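Local coordinates for CofB (Escherichia coli, PDB 5AX6), which is a minor pilin subunit of the type IVb pilus CFA/III that forms homotrimers and probably takes part in pilus assembly, at residues E111-A114 with I115-N118; S16-A19 with G20-F24; K168-Q172 with H173-F177. All coordinates share one frame; numbering follows the deposited sequence. Where two conformers were deposited one is given.

Interaction 1 of 3, residues E111-A114 with I115-N118; sequences EEPA and ILSN
Ala114 O is gripped twice by Ser117. The hydroxyl OG of Ser117 donates to Ala114 O at 2.9 Å, close to the prolongation of the carbonyl bond (C=O...OG 164°), while Ser117 N donates to the same oxygen at 3.0 Å from well above the carbonyl plane (54° out of it). The hydroxyl gets there because OG stands between the backbone N and the carbonyl carbon of Ser117 (chi1 64°), which turns it back over the preceding turn. One residue earlier, Leu116 N bonds to Pro113 O at 2.9 Å; this bond and that from Ser117 N both span three residues, the spacing of a 3-10 turn. On its flank, Leu116 CD1 lies 4.0 Å from Pro113 CB, an apolar touch. The Glu112 chain, extended and at about a right angle to Leu116, ends with OE2 4.0 Å from Leu116 CB. Water 1 donates to Leu116 O at 2.8 Å and weakly to Glu112 OE1, linking the two ends. The turn lies in the long loop between strands 75-76 and 121-130, and it packs on helix 4-25: Pro113 on Glu17, Leu116 on Ala13, and Ile115 on Val10 and Ala13.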
loop_
_atom_site.group_PDB
_atom_site.type_symbol
_atom_site.label_atom_id
_atom_site.label_comp_id
_atom_site.label_asym_id
_atom_site.label_seq_id
_atom_site.Cartn_x
_atom_site.Cartn_y
_atom_site.Cartn_z
ATOM N N GLU A 111 3.519 -8.701 -37.792
ATOM C CA GLU A 111 3.533 -8.025 -39.072
ATOM C C GLU A 111 4.260 -6.700 -38.915
ATOM O O GLU A 111 3.948 -5.933 -38.008
ATOM C CB GLU A 111 2.093 -7.820 -39.554
ATOM C CG GLU A 111 1.953 -7.134 -40.886
ATOM C CD GLU A 111 0.495 -7.068 -41.324
ATOM O OE1 GLU A 111 -0.357 -7.710 -40.663
ATOM O OE2 GLU A 111 0.216 -6.380 -42.326
ATOM N N GLU A 112 5.236 -6.433 -39.777
ATOM C CA GLU A 112 5.880 -5.127 -39.747
ATOM C C GLU A 112 4.827 -4.051 -39.923
ATOM O O GLU A 112 3.938 -4.199 -40.761
ATOM C CB GLU A 112 6.941 -5.006 -40.841
ATOM C CG GLU A 112 7.687 -3.663 -40.818
ATOM C CD GLU A 112 8.650 -3.504 -41.982
ATOM O OE1 GLU A 112 9.878 -3.662 -41.771
ATOM O OE2 GLU A 112 8.174 -3.226 -43.108
ATOM N N PRO A 113 4.908 -2.980 -39.117
ATOM C CA PRO A 113 4.019 -1.819 -39.233
ATOM C C PRO A 113 3.843 -1.375 -40.685
ATOM O O PRO A 113 4.821 -1.133 -41.393
ATOM C CB PRO A 113 4.736 -0.754 -38.405
ATOM C CG PRO A 113 5.383 -1.556 -37.300
ATOM C CD PRO A 113 5.807 -2.870 -37.952
ATOM N N ALA A 114 2.585 -1.296 -41.109
ATOM C CA ALA A 114 2.226 -1.028 -42.499
ATOM C C ALA A 114 2.908 0.210 -43.069
ATOM O O ALA A 114 3.365 0.203 -44.211
ATOM C CB ALA A 114 0.708 -0.887 -42.620
ATOM N N ILE A 115 2.983 1.263 -42.266
ATOM C CA ILE A 115 3.536 2.534 -42.720
ATOM C C ILE A 115 4.988 2.370 -43.184
ATOM O O ILE A 115 5.458 3.095 -44.061
ATOM C CB ILE A 115 3.440 3.610 -41.603
ATOM C CG1 ILE A 115 3.657 5.020 -42.164
ATOM C CG2 ILE A 115 4.389 3.308 -40.453
ATOM C CD1 ILE A 115 2.438 5.604 -42.831
ATOM N N LEU A 116 5.686 1.384 -42.628
ATOM C CA LEU A 116 7.103 1.199 -42.934
ATOM C C LEU A 116 7.354 0.377 -44.202
ATOM O O LEU A 116 8.506 0.150 -44.585
ATOM C CB LEU A 116 7.808 0.547 -41.739
ATOM C CG LEU A 116 7.726 1.324 -40.419
ATOM C CD1 LEU A 116 8.438 0.574 -39.293
ATOM C CD2 LEU A 116 8.325 2.715 -40.581
ATOM N N SER A 117 6.289 -0.062 -44.865
ATOM C CA SER A 117 6.455 -0.875 -46.069
ATOM C C SER A 117 7.020 -0.043 -47.217
ATOM O O SER A 117 7.808 -0.541 -48.021
ATOM C CB SER A 117 5.130 -1.523 -46.489
ATOM O OG SER A 117 4.177 -0.543 -46.852
ATOM N N ASN A 118 6.633 1.226 -47.300
ATOM C CA ASN A 118 7.211 2.094 -48.333
ATOM C C ASN A 118 7.441 3.533 -47.881
ATOM O O ASN A 118 7.313 4.462 -48.673
ATOM C CB ASN A 118 6.333 2.087 -49.589
ATOM C CG ASN A 118 4.858 2.256 -49.275
ATOM O OD1 ASN A 118 4.488 2.738 -48.201
ATOM N ND2 ASN A 118 4.006 1.855 -50.214
HETATM O O HOH W 1 10.566 -1.454 -43.619
#

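Interaction 2 of 3, residues S16-A19 with G20-F24; sequences SEIA and GIVDF
The carboxylate of Asp23 turns one face to Ala19 O. That oxygen is 3.2 Å from Asp23 CG and almost equally far from OD1 and OD2, so it sits over the middle of the flat group rather than at an edge. The two are acceptors and cannot bond directly; water 2 reconciles them, donating to Ala19 O at 2.9 Å and to Asp23 OD1 at 2.7 Å. Asp23 CG lies beside its own backbone N (chi1 -80°), which folds the carboxylate back over Ala19 O, on a side of the helix still open to solvent. Ala19 O therefore accepts from the water and from Asp23 N, the latter at 2.8 Å.

The backbone bonds of the segment are those of a regular alpha helix, each running from residue i+4 to residue i: Gly20 N to Ser16 O, Ile21 N to Glu17 O and Val22 N to Ile18 O. Branched side chains rest on the same carbonyls. Val22 CG2 comes within 3.2 Å of Ile18 O, and Ile21 CG1 within 3.4 Å of Glu17 O. In Ile21, CG1 itself stands beside the backbone N (chi1 -67°); in Val22, CG1 is anti to the backbone N (chi1 170°), which leaves CG2 beside it and over the carbonyl. Apolar contact one turn apart is looser, with Ile18 CG2 4.4 Å from Val22 CG2.

The Glu17 carboxylate is held by a salt bridge to Arg84. In the manner of a pilin head domain, helix 4-25 packs against an antiparallel sheet: Ile18, Ile21 and Val22 all touch Phe144 of strand 139-148, Ile18 and Val22 also reach Ile227 of strand 220-227, and Phe24, near the helix end, meets Tyr107 edge-to-face.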
loop_
_atom_site.group_PDB
_atom_site.type_symbol
_atom_site.label_atom_id
_atom_site.label_comp_id
_atom_site.label_asym_id
_atom_site.label_seq_id
_atom_site.Cartn_x
_atom_site.Cartn_y
_atom_site.Cartn_z
ATOM N N SER A 16 9.116 2.213 -32.256
ATOM C CA SER A 16 8.504 1.025 -31.671
ATOM C C SER A 16 9.292 -0.228 -32.024
ATOM O O SER A 16 9.494 -1.096 -31.167
ATOM C CB SER A 16 7.059 0.856 -32.126
ATOM O OG SER A 16 6.474 -0.238 -31.440
ATOM N N GLU A 17 9.725 -0.322 -33.277
ATOM C CA GLU A 17 10.542 -1.437 -33.738
ATOM C C GLU A 17 11.853 -1.461 -32.959
ATOM O O GLU A 17 12.260 -2.488 -32.420
ATOM C CB GLU A 17 10.829 -1.325 -35.243
ATOM C CG GLU A 17 9.610 -1.434 -36.158
ATOM C CD GLU A 17 9.173 -2.872 -36.406
ATOM O OE1 GLU A 17 9.690 -3.506 -37.360
ATOM O OE2 GLU A 17 8.302 -3.368 -35.655
ATOM N N ILE A 18 12.508 -0.309 -32.920
ATOM C CA ILE A 18 13.790 -0.160 -32.228
ATOM C C ILE A 18 13.678 -0.546 -30.752
ATOM O O ILE A 18 14.467 -1.351 -30.262
ATOM C CB ILE A 18 14.307 1.285 -32.386
ATOM C CG1 ILE A 18 14.839 1.489 -33.814
ATOM C CG2 ILE A 18 15.367 1.610 -31.349
ATOM C CD1 ILE A 18 15.025 2.955 -34.186
ATOM N N ALA A 19 12.679 -0.011 -30.052
ATOM C CA ALA A 19 12.535 -0.286 -28.624
ATOM C C ALA A 19 12.305 -1.770 -28.365
ATOM O O ALA A 19 12.808 -2.331 -27.385
ATOM C CB ALA A 19 11.380 0.533 -28.026
ATOM N N GLY A 20 11.528 -2.405 -29.235
ATOM C CA GLY A 20 11.251 -3.824 -29.085
ATOM C C GLY A 20 12.473 -4.698 -29.283
ATOM O O GLY A 20 12.707 -5.640 -28.516
ATOM N N ILE A 21 13.271 -4.391 -30.306
ATOM C CA ILE A 21 14.480 -5.157 -30.546
ATOM C C ILE A 21 15.430 -4.961 -29.351
ATOM O O ILE A 21 16.032 -5.899 -28.858
ATOM C CB ILE A 21 15.184 -4.735 -31.853
ATOM C CG1 ILE A 21 14.332 -5.088 -33.082
ATOM C CG2 ILE A 21 16.539 -5.388 -31.954
ATOM C CD1 ILE A 21 14.188 -6.583 -33.298
ATOM N N VAL A 22 15.541 -3.732 -28.879
ATOM C CA VAL A 22 16.417 -3.459 -27.735
ATOM C C VAL A 22 15.935 -4.176 -26.473
ATOM O O VAL A 22 16.746 -4.700 -25.700
ATOM C CB VAL A 22 16.519 -1.950 -27.503
ATOM C CG1 VAL A 22 17.209 -1.643 -26.173
ATOM C CG2 VAL A 22 17.272 -1.305 -28.692
ATOM N N ASP A 23 14.615 -4.240 -26.292
ATOM C CA ASP A 23 14.042 -4.953 -25.151
ATOM C C ASP A 23 14.454 -6.416 -25.172
ATOM O O ASP A 23 14.773 -6.998 -24.139
ATOM C CB ASP A 23 12.503 -4.858 -25.146
ATOM C CG ASP A 23 11.978 -3.538 -24.590
ATOM O OD1 ASP A 23 12.738 -2.766 -23.966
ATOM O OD2 ASP A 23 10.772 -3.277 -24.782
ATOM N N PHE A 24 14.457 -7.004 -26.367
ATOM C CA PHE A 24 14.828 -8.404 -26.547
ATOM C C PHE A 24 16.304 -8.626 -26.216
ATOM O O PHE A 24 16.668 -9.569 -25.491
ATOM C CB PHE A 24 14.527 -8.835 -27.983
ATOM C CG PHE A 24 14.840 -10.283 -28.280
ATOM C CD1 PHE A 24 14.085 -11.302 -27.720
ATOM C CD2 PHE A 24 15.877 -10.616 -29.143
ATOM C CE1 PHE A 24 14.373 -12.641 -27.997
ATOM C CE2 PHE A 24 16.156 -11.943 -29.440
ATOM C CZ PHE A 24 15.406 -12.954 -28.869
HETATM O O HOH W 2 13.595 -0.579 -25.274
#

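Interaction 3 of 3, residues K168-Q172 with H173-F177; sequences KAAEQ and HSISF
Ala170 O receives two backbone donors from the chain that leaves the helix. His173 N reaches it at 3.0 Å and Ile175 N at 3.3 Å, and the two come from opposite faces of the carbonyl plane, with the His173 donor 63° out of it. The longer bond, from Ile175 N, is close to straight (N-H...O 168°). It spans five residues and passes over Ser174, whose backbone has left-handed angles (phi 61°). This is a Schellman-like ending: the 6-to-1 bond, the left-handed Ser174 and an apolar pair, Ala170 CB beside Ile175 CG1 at 4.0 Å, are present, but the 5-to-2 bond is not, since Ser174 N stays 3.8 Å from Glu171 O.

Not every near pair is a bond. Ile175 O lies 3.0 Å from Ala170 O, two acceptors that gain nothing from each other. Gln172 N is still served by the helix, through Lys168 O. The apolar side is filled by Phe177, which brings CZ to 3.9 Å from Ala170 CB, and the ring also rests on Leu225 and Ile227 of strand 220-227. The His173 ring packs on Ala19 of helix 4-25, with CE1 3.4 Å from its CB.

Two side-chain ends find partners on the second subunit: Ser174 OG hydrogen-bonds Asn252 O there, and Gln172 OE1 accepts weakly from Lys253 NZ of that subunit. The chemistry implies a helix end closed by its own backbone and a small apolar cluster, whose protruding polar groups serve the trimer interface.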
loop_
_atom_site.group_PDB
_atom_site.type_symbol
_atom_site.label_atom_id
_atom_site.label_comp_id
_atom_site.label_asym_id
_atom_site.label_seq_id
_atom_site.Cartn_x
_atom_site.Cartn_y
_atom_site.Cartn_z
ATOM N N LYS A 168 11.597 12.915 -30.591
ATOM C CA LYS A 168 10.294 13.050 -29.951
ATOM C C LYS A 168 9.678 11.673 -29.681
ATOM O O LYS A 168 9.184 11.402 -28.586
ATOM C CB LYS A 168 9.372 13.904 -30.822
ATOM C CG LYS A 168 7.925 13.936 -30.363
ATOM C CD LYS A 168 7.153 15.030 -31.085
ATOM C CE LYS A 168 5.653 14.888 -30.877
ATOM N NZ LYS A 168 4.890 15.920 -31.639
ATOM N N ALA A 169 9.726 10.793 -30.673
ATOM C CA ALA A 169 9.177 9.455 -30.498
ATOM C C ALA A 169 9.969 8.681 -29.440
ATOM O O ALA A 169 9.399 7.926 -28.643
ATOM C CB ALA A 169 9.172 8.716 -31.817
ATOM N N ALA A 170 11.283 8.888 -29.418
ATOM C CA ALA A 170 12.128 8.207 -28.450
ATOM C C ALA A 170 11.777 8.642 -27.029
ATOM O O ALA A 170 11.715 7.817 -26.120
ATOM C CB ALA A 170 13.603 8.464 -28.747
ATOM N N GLU A 171 11.536 9.930 -26.822
ATOM C CA GLU A 171 11.282 10.382 -25.463
ATOM C C GLU A 171 9.928 9.874 -24.977
ATOM O O GLU A 171 9.715 9.725 -23.781
ATOM C CB GLU A 171 11.367 11.909 -25.352
ATOM C CG GLU A 171 10.801 12.690 -26.520
ATOM C CD GLU A 171 10.774 14.194 -26.255
ATOM O OE1 GLU A 171 9.965 14.633 -25.407
ATOM O OE2 GLU A 171 11.562 14.931 -26.889
ATOM N N GLN A 172 9.030 9.575 -25.911
ATOM C CA GLN A 172 7.719 9.036 -25.557
ATOM C C GLN A 172 7.784 7.546 -25.230
ATOM O O GLN A 172 6.783 6.945 -24.848
ATOM C CB GLN A 172 6.719 9.273 -26.695
ATOM C CG GLN A 172 6.380 10.736 -26.927
ATOM C CD GLN A 172 5.704 11.359 -25.725
ATOM O OE1 GLN A 172 4.702 10.842 -25.226
ATOM N NE2 GLN A 172 6.264 12.463 -25.235
ATOM N N HIS A 173 8.967 6.957 -25.377
ATOM C CA HIS A 173 9.113 5.516 -25.262
ATOM C C HIS A 173 10.206 5.116 -24.267
ATOM O O HIS A 173 10.623 3.962 -24.215
ATOM C CB HIS A 173 9.415 4.929 -26.643
ATOM C CG HIS A 173 8.798 3.587 -26.883
ATOM N ND1 HIS A 173 9.095 2.487 -26.113
ATOM C CD2 HIS A 173 7.910 3.175 -27.816
ATOM C CE1 HIS A 173 8.407 1.447 -26.558
ATOM N NE2 HIS A 173 7.682 1.837 -27.588
ATOM N N SER A 174 10.669 6.077 -23.479
ATOM C CA SER A 174 11.678 5.818 -22.448
ATOM C C SER A 174 12.978 5.292 -23.016
ATOM O O SER A 174 13.630 4.449 -22.406
ATOM C CB SER A 174 11.151 4.821 -21.410
ATOM O OG SER A 174 10.069 5.375 -20.690
ATOM N N ILE A 175 13.349 5.765 -24.196
ATOM C CA ILE A 175 14.655 5.417 -24.731
ATOM C C ILE A 175 15.306 6.659 -25.280
ATOM O O ILE A 175 14.648 7.672 -25.502
ATOM C CB ILE A 175 14.577 4.356 -25.836
ATOM C CG1 ILE A 175 13.797 4.892 -27.037
ATOM C CG2 ILE A 175 13.968 3.072 -25.305
ATOM C CD1 ILE A 175 14.101 4.120 -28.314
ATOM N N SER A 176 16.607 6.578 -25.508
ATOM C CA SER A 176 17.334 7.717 -26.020
ATOM C C SER A 176 18.463 7.223 -26.900
ATOM O O SER A 176 18.852 6.056 -26.843
ATOM C CB SER A 176 17.872 8.582 -24.875
ATOM O OG SER A 176 18.773 7.842 -24.075
ATOM N N PHE A 177 18.978 8.107 -27.735
ATOM C CA PHE A 177 20.065 7.713 -28.622
ATOM C C PHE A 177 21.413 8.061 -28.024
ATOM O O PHE A 177 21.638 9.201 -27.624
ATOM C CB PHE A 177 19.906 8.384 -29.975
ATOM C CG PHE A 177 18.555 8.165 -30.595
ATOM C CD1 PHE A 177 18.142 6.887 -30.943
ATOM C CD2 PHE A 177 17.710 9.235 -30.846
ATOM C CE1 PHE A 177 16.899 6.679 -31.520
ATOM C CE2 PHE A 177 16.468 9.038 -31.419
ATOM C CZ PHE A 177 16.057 7.761 -31.754
#

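Overall arrangement
Following the chain from the N terminus, interaction 2 comes first, within helix 4-25; interaction 1 follows in the loop between strands 75-76 and 121-130, and interaction 3 ends helix 161-171 before strand 179-185. Each is local: interaction 2 lies within continuous helix and closes no loop, whereas interaction 1 closes a 3-10 turn and interaction 3 a helix end; they stand in series and none nests in or crosses another. In space the helix segment 16-24 is the shared neighbour: Leu116 CD1 approaches Glu17 CG at 3.9 Å, and Ile175 CD1 approaches Ile18 CG2 at 4.1 Å. Interactions 1 and 3 do not touch, their nearest atoms being about 11 Å apart. Together they join the long N-terminal helix to two separate parts of the pilin domain.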